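Local coordinates for protein phospho-furanose lactonase (Mycoplasma synoviae, PDB 3OVG) that hydrolyses phosphorylated pentono-1,4-lactones such as D-xylono-1,4-lactone 5-phosphate, and carboxy 1,4-lactones, with two zinc ions per subunit, at residues M69-V74 with G100-K105; L186-L191 with I214-K219; Y224-V229 with K258-K263; L237-P242 with K267-S272. One frame throughout, in Å; residues are numbered along the deposited sequence.

How the contacts relate
Contacts 1, 2 and 4 are buried in the TIM barrel of the phosphotriesterase family, whereas contact 3, whose centre is about 21 Å from that of the chain, lies in the outer helical layer and is only partly buried. Contacts 2 and 4 both pair parallel strands, and strands 212-215 and 236-239 are neighbours, so the two continue one sheet. Contact 3 joins helices 223-233 and 250-262, which back onto the strands of contact 4. Contact 1 unites two loops after barrel strands and touches contact 2 beside the zinc. Chemistry follows place: apolar packing and a water in contact 1, metal coordination in contact 2, a phenol-carboxylate bond in contact 3, and backbone pairing in contact 4.

Contact 1 of 4, residues M69-V74 with G100-K105; sequences MDPPNV and GFHKAK
His-102 presents its imidazole obliquely to Val-74 and Pro-71. Val-74 CG1 lies 3.7 Å from His-102 CD2, while its other methyl, CG2, is 3.9 Å from His-102 CB; with CG1 opposite the backbone N (chi1 -179°), CG1 is directed at the ring and CG2 at its stem. At the edge of the imidazole, Lys-103 N donates to His-102 ND1 at 3.0 Å, only 2° out of the ring plane, which helps to fix the ring's rotation. The Phe-101 ring runs alongside the Asn-73 side chain, both pointing the same way.

Between these groups the two prolines pack on backbone. Pro-71 CG sits 3.5 Å from His-102 N, and Pro-72 CD approaches Gly-100 O at 3.1 Å. That carbonyl also accepts from a water at 2.8 Å, and the same water accepts from Asn-73 N at 3.1 Å. The amide belongs to the type I turn from Pro-71 to Val-74, closed by Val-74 N to Pro-71 O, which probably helps to position it.

His-102 also meets the rings of Phe-106 and zinc ligand His-188 edge-to-face, which makes it second-shell to the metal site. The contact joins the loops after strands 63-68 and 94-97, with Phe-101 packed against helices 119-131 and 165-181.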
# COMPACT_ATOMS: atom_id res chain seq x y z
N MSE A 69 -18.16 -8.68 -23.73
CA MSE A 69 -18.57 -7.35 -23.30
C MSE A 69 -17.41 -6.37 -22.98
O MSE A 69 -17.35 -5.81 -21.90
CB MSE A 69 -19.54 -7.48 -22.11
CG MSE A 69 -20.91 -8.12 -22.48
SE MSE A 69 -21.87 -7.14 -23.91
CE MSE A 69 -21.54 -5.25 -23.35
N ASP A 70 -16.51 -6.16 -23.92
CA ASP A 70 -15.44 -5.19 -23.70
C ASP A 70 -15.68 -3.91 -24.51
O ASP A 70 -15.66 -3.93 -25.73
CB ASP A 70 -14.13 -5.82 -24.11
CG ASP A 70 -14.02 -7.28 -23.65
OD1 ASP A 70 -14.39 -8.18 -24.45
OD2 ASP A 70 -13.57 -7.50 -22.50
N PRO A 71 -15.90 -2.79 -23.82
CA PRO A 71 -16.07 -1.56 -24.61
C PRO A 71 -14.69 -1.18 -25.16
O PRO A 71 -13.66 -1.64 -24.67
CB PRO A 71 -16.50 -0.52 -23.57
CG PRO A 71 -16.12 -1.10 -22.20
CD PRO A 71 -15.64 -2.53 -22.40
N PRO A 72 -14.65 -0.33 -26.18
CA PRO A 72 -13.39 -0.07 -26.91
C PRO A 72 -12.19 0.25 -26.00
O PRO A 72 -11.09 -0.25 -26.23
CB PRO A 72 -13.70 1.18 -27.75
CG PRO A 72 -15.17 1.39 -27.68
CD PRO A 72 -15.80 0.38 -26.76
N ASN A 73 -12.41 1.08 -24.98
CA ASN A 73 -11.29 1.64 -24.23
C ASN A 73 -10.89 0.79 -23.02
O ASN A 73 -9.96 1.14 -22.33
CB ASN A 73 -11.60 3.04 -23.76
CG ASN A 73 -11.93 3.98 -24.92
OD1 ASN A 73 -11.10 4.22 -25.81
ND2 ASN A 73 -13.13 4.51 -24.91
N VAL A 74 -11.60 -0.30 -22.78
CA VAL A 74 -11.27 -1.14 -21.64
C VAL A 74 -11.03 -2.59 -22.09
O VAL A 74 -11.90 -3.43 -22.03
CB VAL A 74 -12.35 -1.00 -20.54
CG1 VAL A 74 -12.01 -1.85 -19.31
CG2 VAL A 74 -12.42 0.46 -20.12
N GLY A 100 -19.36 1.31 -27.03
CA GLY A 100 -19.72 1.99 -25.80
C GLY A 100 -18.66 2.14 -24.72
O GLY A 100 -17.47 2.26 -25.00
N PHE A 101 -19.10 2.13 -23.47
CA PHE A 101 -18.28 2.56 -22.34
C PHE A 101 -18.42 1.68 -21.11
O PHE A 101 -19.47 1.09 -20.89
CB PHE A 101 -18.67 3.96 -21.97
CG PHE A 101 -18.32 4.95 -23.02
CD1 PHE A 101 -17.04 5.48 -23.06
CD2 PHE A 101 -19.21 5.26 -24.02
CE1 PHE A 101 -16.68 6.38 -24.05
CE2 PHE A 101 -18.85 6.16 -25.03
CZ PHE A 101 -17.60 6.71 -25.04
N HIS A 102 -17.35 1.61 -20.31
CA HIS A 102 -17.41 0.98 -19.00
C HIS A 102 -17.85 2.01 -17.95
O HIS A 102 -18.26 3.12 -18.31
CB HIS A 102 -16.05 0.43 -18.63
CG HIS A 102 -16.13 -0.91 -17.98
ND1 HIS A 102 -16.92 -1.16 -16.88
CD2 HIS A 102 -15.54 -2.09 -18.29
CE1 HIS A 102 -16.81 -2.43 -16.53
NE2 HIS A 102 -15.97 -3.02 -17.37
N LYS A 103 -17.78 1.66 -16.67
CA LYS A 103 -18.09 2.61 -15.61
C LYS A 103 -17.04 3.72 -15.57
O LYS A 103 -15.90 3.53 -16.07
CB LYS A 103 -18.10 1.91 -14.23
CG LYS A 103 -16.78 1.26 -13.87
CD LYS A 103 -16.91 0.35 -12.64
CE LYS A 103 -15.60 -0.36 -12.36
NZ LYS A 103 -15.66 -1.29 -11.19
N ALA A 104 -17.43 4.83 -14.96
CA ALA A 104 -16.63 6.06 -14.95
C ALA A 104 -15.24 5.89 -14.36
O ALA A 104 -14.31 6.61 -14.73
CB ALA A 104 -17.35 7.14 -14.20
N LYS A 105 -15.11 4.97 -13.41
CA LYS A 105 -13.84 4.72 -12.74
C LYS A 105 -12.74 4.44 -13.75
O LYS A 105 -11.57 4.72 -13.47
CB LYS A 105 -13.94 3.50 -11.81
CG LYS A 105 -12.70 3.31 -10.91
CD LYS A 105 -12.74 1.96 -10.11
CE LYS A 105 -11.58 1.89 -9.10
NZ LYS A 105 -11.84 0.98 -7.95
O HOH W 1 -14.91 2.71 -24.09

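Contact 2 of 4, residues L186-L191 with I214-K219; sequences LVHTQL and ISHLNK. With ZN (zinc ion), chain H; PO4 (phosphate ion), chain I.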
# COMPACT_ATOMS: atom_id res chain seq x y z
N LEU A 186 -26.24 -3.63 -23.11
CA LEU A 186 -26.02 -4.28 -21.81
C LEU A 186 -25.30 -3.34 -20.85
O LEU A 186 -24.28 -2.72 -21.20
CB LEU A 186 -25.27 -5.61 -21.96
CG LEU A 186 -24.98 -6.38 -20.65
CD1 LEU A 186 -25.02 -7.92 -20.82
CD2 LEU A 186 -23.63 -5.97 -20.04
N VAL A 187 -25.84 -3.20 -19.65
CA VAL A 187 -25.23 -2.34 -18.62
C VAL A 187 -24.60 -3.11 -17.44
O VAL A 187 -25.26 -3.97 -16.84
CB VAL A 187 -26.22 -1.30 -18.09
CG1 VAL A 187 -25.48 -0.27 -17.18
CG2 VAL A 187 -26.87 -0.53 -19.28
N HIS A 188 -23.32 -2.82 -17.15
CA HIS A 188 -22.61 -3.30 -15.95
C HIS A 188 -23.08 -2.49 -14.75
O HIS A 188 -22.91 -1.27 -14.74
CB HIS A 188 -21.07 -3.14 -16.14
CG HIS A 188 -20.31 -2.95 -14.85
ND1 HIS A 188 -19.42 -3.89 -14.36
CD2 HIS A 188 -20.29 -1.93 -13.95
CE1 HIS A 188 -18.90 -3.47 -13.22
NE2 HIS A 188 -19.40 -2.27 -12.96
N THR A 189 -23.67 -3.12 -13.73
CA THR A 189 -23.88 -2.41 -12.47
C THR A 189 -22.79 -2.87 -11.51
O THR A 189 -22.23 -3.96 -11.69
CB THR A 189 -25.27 -2.67 -11.87
OG1 THR A 189 -25.41 -4.06 -11.57
CG2 THR A 189 -26.36 -2.24 -12.86
N GLN A 190 -22.45 -2.05 -10.52
CA GLN A 190 -21.35 -2.40 -9.62
C GLN A 190 -21.97 -3.01 -8.35
O GLN A 190 -22.70 -2.34 -7.66
CB GLN A 190 -20.57 -1.15 -9.31
CG GLN A 190 -19.31 -1.36 -8.48
CD GLN A 190 -18.35 -2.30 -9.15
OE1 GLN A 190 -18.24 -2.36 -10.38
NE2 GLN A 190 -17.63 -3.06 -8.34
N LEU A 191 -21.71 -4.29 -8.09
CA LEU A 191 -22.37 -4.99 -6.98
C LEU A 191 -23.89 -4.99 -7.09
O LEU A 191 -24.60 -5.22 -6.10
CB LEU A 191 -21.93 -4.45 -5.62
CG LEU A 191 -20.70 -5.13 -5.00
CD1 LEU A 191 -19.63 -5.43 -6.03
CD2 LEU A 191 -20.12 -4.37 -3.80
N ILE A 214 -29.31 -5.91 -17.98
CA ILE A 214 -28.56 -5.36 -16.88
C ILE A 214 -27.76 -6.45 -16.17
O ILE A 214 -28.33 -7.41 -15.65
CB ILE A 214 -29.45 -4.60 -15.88
CG1 ILE A 214 -30.20 -3.47 -16.58
CG2 ILE A 214 -28.57 -4.01 -14.76
CD1 ILE A 214 -30.96 -2.57 -15.61
N SER A 215 -26.43 -6.30 -16.13
CA SER A 215 -25.55 -7.36 -15.61
C SER A 215 -25.22 -7.18 -14.13
O SER A 215 -25.34 -6.06 -13.59
CB SER A 215 -24.23 -7.40 -16.42
OG SER A 215 -24.27 -8.41 -17.42
N HIS A 216 -24.79 -8.28 -13.51
CA HIS A 216 -24.26 -8.36 -12.13
C HIS A 216 -25.25 -8.23 -10.96
O HIS A 216 -24.83 -8.02 -9.82
CB HIS A 216 -23.10 -7.41 -11.90
CG HIS A 216 -22.12 -7.40 -13.02
ND1 HIS A 216 -21.63 -8.55 -13.60
CD2 HIS A 216 -21.55 -6.37 -13.69
CE1 HIS A 216 -20.82 -8.23 -14.59
NE2 HIS A 216 -20.75 -6.92 -14.66
N LEU A 217 -26.54 -8.41 -11.22
CA LEU A 217 -27.47 -8.30 -10.12
C LEU A 217 -27.19 -9.44 -9.13
O LEU A 217 -27.58 -9.36 -7.97
CB LEU A 217 -28.92 -8.38 -10.60
CG LEU A 217 -29.56 -7.04 -11.02
CD1 LEU A 217 -29.74 -6.14 -9.78
CD2 LEU A 217 -28.77 -6.36 -12.11
N ASN A 218 -26.53 -10.50 -9.59
CA ASN A 218 -26.14 -11.60 -8.70
C ASN A 218 -25.30 -11.16 -7.49
O ASN A 218 -25.23 -11.86 -6.47
CB ASN A 218 -25.40 -12.67 -9.50
CG ASN A 218 -24.38 -12.07 -10.44
OD1 ASN A 218 -24.74 -11.51 -11.49
ND2 ASN A 218 -23.09 -12.12 -10.05
N LYS A 219 -24.67 -9.99 -7.60
CA LYS A 219 -23.90 -9.41 -6.47
C LYS A 219 -24.74 -8.57 -5.47
O LYS A 219 -24.21 -8.03 -4.50
CB LYS A 219 -22.72 -8.59 -7.04
CG LYS A 219 -21.63 -9.51 -7.59
CD LYS A 219 -20.56 -8.77 -8.37
CE LYS A 219 -19.54 -9.78 -8.94
NZ LYS A 219 -18.44 -9.09 -9.67
ZN ZN H . -18.81 -5.89 -15.61
P PO4 I . -13.92 -10.25 -9.90
O1 PO4 I . -13.65 -10.12 -11.41
O2 PO4 I . -12.65 -9.97 -9.06
O3 PO4 I . -15.01 -9.24 -9.53
O4 PO4 I . -14.47 -11.65 -9.64
O HOH W 2 -17.56 -8.02 -15.35
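Ser-215 O is gripped twice by Thr-189: OG1 donates to it at 2.8 Å, nearly along the C=O axis (160°), and Thr-189 N adds a weak bond. A chi1 of 62° brings this hydroxyl to the carbonyl, and Thr-189 CG2 is then pressed against Ile-214 CG2 at 3.4 Å, tighter than usual van der Waals contact. One step back, Ser-215 N donates to Val-187 O at 2.7 Å, nearly straight, the regular parallel strand bond.

His-188, paired with Ser-215, and His-216, just past the pairing, converge on zinc. His-188 ND1 and His-216 NE2 each lie 2.4 Å from the metal, with their planes 76° apart; a water and the carbamate of the modified Lys-155 also bind this zinc. Ser-215 CB lies over one face of the His-216 ring and Thr-189 O at its edge, 3.2 Å from CD2, while His-216 ND1 is bonded to Asp-240, a second-shell carboxylate that probably helps to orient the ring. Lys-219 NZ weakly bonds a phosphate ion also held by substrate-binding Lys-246, Tyr-247 and Tyr-280, consistent with a substrate-phosphate pocket.

The segments lie at the C-terminal parts of neighbouring strands 185-190 and 212-215 of a beta-alpha-beta unit; its helix 195-205 packs on Val-187 and Ile-214, and strands 157-160 and 236-239 flank the pair.

Contact 3 of 4, residues Y224-V229 with K258-K263; sequences YYYEKV and KYLVDK
Glu-227, Leu-260 and Tyr-259 carry the contact between segments 224-229 and 258-263. Tyr-259 OH donates to Glu-227 OE1 at 2.5 Å, a short bond. The acceptor lies at the edge of the phenol ring, near its plane, whereas the hydroxyl meets the carboxylate from above, 35° out of the carboxylate plane; the two planes stand almost perpendicular, 83° apart. Glu-227 spans the gap because its chain is extended, with CG opposite the backbone N (chi1 172°).

Its other oxygen faces Lys-263, but through carbon: Glu-227 OE2 is 3.1 Å from Lys-263 CE and 4.1 Å from NZ, too far for a salt bridge. OE2 is instead paired with Lys-231, one turn along its own helix. The bent Lys-263 chain lays CG over one face of the Tyr-259 ring, 3.8 Å above the plane and offset toward the rim, which together with the bond at OH probably limits movement of the ring.

Leu-260 makes the apolar half. Its CD2 meets Tyr-226 CB at 3.7 Å, and its CD1 lies 3.9 Å from Tyr-226 CD2. Tyr-226 directs its hydroxyl inward to Leu-217 O.

The axes of 224-229 and 258-262 approach to 10.1 Å. Beneath them Tyr-226 and Leu-260 pack on strand 236-239; Tyr-224 OH is hydrogen-bonded to Glu-255 of the second subunit.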
# COMPACT_ATOMS: atom_id res chain seq x y z
N TYR A 224 -36.45 -9.53 -4.04
CA TYR A 224 -37.52 -8.54 -4.11
C TYR A 224 -37.12 -7.45 -5.08
O TYR A 224 -37.92 -7.00 -5.89
CB TYR A 224 -37.83 -7.96 -2.70
CG TYR A 224 -38.20 -9.03 -1.70
CD1 TYR A 224 -39.43 -9.69 -1.79
CD2 TYR A 224 -37.32 -9.42 -0.71
CE1 TYR A 224 -39.78 -10.71 -0.86
CE2 TYR A 224 -37.66 -10.41 0.22
CZ TYR A 224 -38.88 -11.05 0.13
OH TYR A 224 -39.21 -12.02 1.04
N TYR A 225 -35.88 -7.03 -4.96
CA TYR A 225 -35.31 -6.04 -5.86
C TYR A 225 -35.31 -6.57 -7.30
O TYR A 225 -35.64 -5.83 -8.21
CB TYR A 225 -33.88 -5.67 -5.40
CG TYR A 225 -33.23 -4.51 -6.18
CD1 TYR A 225 -33.85 -3.26 -6.24
CD2 TYR A 225 -31.99 -4.67 -6.81
CE1 TYR A 225 -33.27 -2.20 -6.95
CE2 TYR A 225 -31.41 -3.63 -7.52
CZ TYR A 225 -32.04 -2.39 -7.58
OH TYR A 225 -31.44 -1.34 -8.25
N TYR A 226 -34.93 -7.83 -7.50
CA TYR A 226 -34.87 -8.42 -8.84
C TYR A 226 -36.26 -8.31 -9.47
O TYR A 226 -36.45 -7.88 -10.62
CB TYR A 226 -34.51 -9.93 -8.78
CG TYR A 226 -33.10 -10.26 -8.37
CD1 TYR A 226 -32.13 -9.27 -8.25
CD2 TYR A 226 -32.72 -11.59 -8.14
CE1 TYR A 226 -30.83 -9.60 -7.87
CE2 TYR A 226 -31.44 -11.92 -7.77
CZ TYR A 226 -30.49 -10.93 -7.64
OH TYR A 226 -29.21 -11.28 -7.29
N GLU A 227 -37.23 -8.69 -8.66
CA GLU A 227 -38.59 -8.76 -9.09
C GLU A 227 -39.13 -7.35 -9.42
O GLU A 227 -39.81 -7.16 -10.44
CB GLU A 227 -39.43 -9.45 -8.00
CG GLU A 227 -40.89 -9.40 -8.27
CD GLU A 227 -41.67 -10.13 -7.16
OE1 GLU A 227 -41.17 -10.17 -6.01
OE2 GLU A 227 -42.77 -10.63 -7.46
N LYS A 228 -38.80 -6.39 -8.55
CA LYS A 228 -39.18 -4.99 -8.70
C LYS A 228 -38.67 -4.43 -10.03
O LYS A 228 -39.41 -3.75 -10.77
CB LYS A 228 -38.62 -4.14 -7.55
CG LYS A 228 -39.09 -2.65 -7.57
CD LYS A 228 -38.41 -1.83 -6.45
CE LYS A 228 -38.96 -0.42 -6.27
NZ LYS A 228 -40.46 -0.39 -6.13
N VAL A 229 -37.41 -4.70 -10.31
CA VAL A 229 -36.77 -4.14 -11.51
C VAL A 229 -37.45 -4.68 -12.75
O VAL A 229 -37.87 -3.92 -13.62
CB VAL A 229 -35.28 -4.47 -11.58
CG1 VAL A 229 -34.72 -4.04 -12.93
CG2 VAL A 229 -34.54 -3.80 -10.42
N LYS A 258 -34.90 -19.31 -9.15
CA LYS A 258 -36.10 -20.12 -8.91
C LYS A 258 -37.28 -19.21 -8.46
O LYS A 258 -38.41 -19.34 -8.96
CB LYS A 258 -35.77 -21.22 -7.86
CG LYS A 258 -36.97 -21.91 -7.08
CD LYS A 258 -37.96 -22.57 -7.98
CE LYS A 258 -38.67 -23.81 -7.31
NZ LYS A 258 -39.86 -23.49 -6.44
N TYR A 259 -37.02 -18.30 -7.53
CA TYR A 259 -38.04 -17.36 -7.08
C TYR A 259 -38.60 -16.58 -8.29
O TYR A 259 -39.82 -16.51 -8.49
CB TYR A 259 -37.49 -16.42 -5.99
CG TYR A 259 -38.43 -15.29 -5.59
CD1 TYR A 259 -39.44 -15.49 -4.63
CD2 TYR A 259 -38.33 -14.04 -6.18
CE1 TYR A 259 -40.32 -14.45 -4.27
CE2 TYR A 259 -39.22 -12.98 -5.83
CZ TYR A 259 -40.20 -13.21 -4.88
OH TYR A 259 -41.07 -12.19 -4.52
N LEU A 260 -37.71 -16.03 -9.10
CA LEU A 260 -38.13 -15.22 -10.24
C LEU A 260 -38.95 -16.05 -11.23
O LEU A 260 -39.93 -15.54 -11.81
CB LEU A 260 -36.92 -14.63 -10.95
CG LEU A 260 -36.15 -13.61 -10.14
CD1 LEU A 260 -34.93 -13.09 -10.95
CD2 LEU A 260 -37.09 -12.46 -9.75
N VAL A 261 -38.55 -17.30 -11.46
CA VAL A 261 -39.29 -18.17 -12.37
C VAL A 261 -40.68 -18.45 -11.79
O VAL A 261 -41.68 -18.37 -12.49
CB VAL A 261 -38.50 -19.49 -12.72
CG1 VAL A 261 -39.36 -20.45 -13.53
CG2 VAL A 261 -37.24 -19.16 -13.52
N ASP A 262 -40.75 -18.77 -10.50
CA ASP A 262 -42.05 -19.02 -9.86
C ASP A 262 -42.98 -17.77 -9.95
O ASP A 262 -44.20 -17.91 -10.06
CB ASP A 262 -41.84 -19.43 -8.40
CG ASP A 262 -41.28 -20.86 -8.26
OD1 ASP A 262 -41.06 -21.53 -9.30
OD2 ASP A 262 -41.06 -21.32 -7.11
N LYS A 263 -42.40 -16.58 -9.92
CA LYS A 263 -43.17 -15.35 -10.05
C LYS A 263 -43.53 -15.04 -11.49
O LYS A 263 -44.19 -14.04 -11.77
CB LYS A 263 -42.43 -14.16 -9.43
CG LYS A 263 -42.12 -14.34 -7.96
CD LYS A 263 -43.39 -14.60 -7.09
CE LYS A 263 -43.97 -13.30 -6.53
NZ LYS A 263 -44.61 -13.51 -5.16

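Contact 4 of 4, residues L237-P242 with K267-S272; sequences LCFDGP and KHITLS
Leu-237 and Thr-270 mark the tightly paired part of this contact, where three backbone bonds run in succession, Leu-237 N to His-268 O, Thr-270 N to Leu-237 O and Phe-239 N to Thr-270 O, all within 2.9 to 3.0 Å. On one side of the sheet Phe-239 turns a ring edge to Ile-269, whose CG2 lies near the ring plane 3.8 Å from CD2, and Leu-271 CD2 backs up its CB. On the other side Thr-270 OG1 presses against Cys-238 CB at 3.3 Å, although its hydrogen bond goes to Gln-213.

Beyond Phe-239 the pairing gives way to a looser end that holds a water. Ser-272 N fails to bond to Phe-239 O, as its angle is poor; Ser-272 OG takes over at 2.8 Å, reaching the carbonyl from above its plane (47° out). The water donates to the same hydroxyl at 2.9 Å and makes weak bonds to Cys-238 O and Asp-240 OD2. Asp-240 OD2 also serves His-216, which places this water beside the second shell of the metal site.

Strands 236-239 and 269-271 with helix 250-262 form a parallel beta-alpha-beta unit of the barrel. That helix packs on Phe-239, helix 223-233 on Leu-237, and helix 313-327 on Ile-269 and Leu-271.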
# COMPACT_ATOMS: atom_id res chain seq x y z
N LEU A 237 -32.47 -9.22 -16.71
CA LEU A 237 -31.33 -9.33 -15.80
C LEU A 237 -30.38 -10.38 -16.36
O LEU A 237 -30.77 -11.52 -16.54
CB LEU A 237 -31.80 -9.72 -14.37
CG LEU A 237 -32.87 -8.79 -13.77
CD1 LEU A 237 -33.27 -9.13 -12.32
CD2 LEU A 237 -32.44 -7.30 -13.90
N CYS A 238 -29.15 -9.99 -16.69
CA CYS A 238 -28.11 -10.93 -17.10
C CYS A 238 -27.29 -11.32 -15.89
O CYS A 238 -26.48 -10.56 -15.41
CB CYS A 238 -27.19 -10.33 -18.17
SG CYS A 238 -25.91 -11.51 -18.73
N PHE A 239 -27.50 -12.53 -15.37
CA PHE A 239 -26.74 -12.96 -14.22
C PHE A 239 -25.42 -13.57 -14.60
O PHE A 239 -25.36 -14.43 -15.48
CB PHE A 239 -27.53 -14.02 -13.42
CG PHE A 239 -28.72 -13.47 -12.74
CD1 PHE A 239 -28.57 -12.61 -11.65
CD2 PHE A 239 -30.00 -13.78 -13.19
CE1 PHE A 239 -29.69 -12.10 -10.99
CE2 PHE A 239 -31.12 -13.26 -12.54
CZ PHE A 239 -30.95 -12.41 -11.45
N ASP A 240 -24.36 -13.19 -13.88
CA ASP A 240 -23.23 -14.12 -13.78
C ASP A 240 -23.24 -14.62 -12.32
O ASP A 240 -24.29 -14.53 -11.67
CB ASP A 240 -21.94 -13.43 -14.16
CG ASP A 240 -21.63 -12.27 -13.26
OD1 ASP A 240 -20.71 -12.41 -12.44
OD2 ASP A 240 -22.31 -11.22 -13.37
N GLY A 241 -22.12 -15.12 -11.81
CA GLY A 241 -22.06 -15.61 -10.43
C GLY A 241 -21.67 -17.08 -10.19
O GLY A 241 -21.12 -17.44 -9.14
N PRO A 242 -21.94 -17.95 -11.16
CA PRO A 242 -21.43 -19.32 -10.95
C PRO A 242 -19.91 -19.33 -10.68
O PRO A 242 -19.16 -18.64 -11.39
CB PRO A 242 -21.75 -20.00 -12.28
CG PRO A 242 -22.97 -19.30 -12.78
CD PRO A 242 -22.76 -17.84 -12.38
N LYS A 267 -38.94 -15.12 -18.65
CA LYS A 267 -38.54 -14.50 -19.91
C LYS A 267 -37.59 -13.30 -19.74
O LYS A 267 -37.12 -12.74 -20.73
CB LYS A 267 -39.77 -14.05 -20.69
CG LYS A 267 -40.74 -15.18 -21.06
CD LYS A 267 -40.36 -15.86 -22.38
CE LYS A 267 -41.35 -16.99 -22.72
NZ LYS A 267 -40.86 -17.73 -23.92
N HIS A 268 -37.29 -12.92 -18.49
CA HIS A 268 -36.48 -11.74 -18.19
C HIS A 268 -35.13 -12.03 -17.57
O HIS A 268 -34.57 -11.19 -16.88
CB HIS A 268 -37.29 -10.81 -17.31
CG HIS A 268 -38.47 -10.26 -18.01
ND1 HIS A 268 -38.45 -9.04 -18.66
CD2 HIS A 268 -39.69 -10.80 -18.25
CE1 HIS A 268 -39.63 -8.84 -19.23
NE2 HIS A 268 -40.40 -9.89 -19.00
N ILE A 269 -34.59 -13.21 -17.88
CA ILE A 269 -33.36 -13.69 -17.28
C ILE A 269 -32.43 -14.24 -18.34
O ILE A 269 -32.81 -15.12 -19.13
CB ILE A 269 -33.67 -14.81 -16.29
CG1 ILE A 269 -34.67 -14.33 -15.23
CG2 ILE A 269 -32.38 -15.36 -15.66
CD1 ILE A 269 -35.05 -15.41 -14.20
N THR A 270 -31.19 -13.78 -18.36
CA THR A 270 -30.20 -14.49 -19.16
C THR A 270 -29.06 -14.91 -18.23
O THR A 270 -29.03 -14.53 -17.05
CB THR A 270 -29.68 -13.63 -20.33
OG1 THR A 270 -29.19 -12.40 -19.81
CG2 THR A 270 -30.80 -13.35 -21.33
N LEU A 271 -28.14 -15.71 -18.76
CA LEU A 271 -27.03 -16.24 -17.98
C LEU A 271 -25.70 -15.91 -18.68
O LEU A 271 -25.68 -15.57 -19.86
CB LEU A 271 -27.16 -17.75 -17.80
CG LEU A 271 -28.03 -18.27 -16.64
CD1 LEU A 271 -27.93 -19.79 -16.59
CD2 LEU A 271 -27.53 -17.65 -15.33
N SER A 272 -24.61 -16.04 -17.94
CA SER A 272 -23.28 -15.63 -18.37
C SER A 272 -22.29 -16.17 -17.34
O SER A 272 -22.69 -16.52 -16.23
CB SER A 272 -23.17 -14.12 -18.44
OG SER A 272 -23.28 -13.54 -17.14
O HOH W 3 -23.34 -10.75 -16.49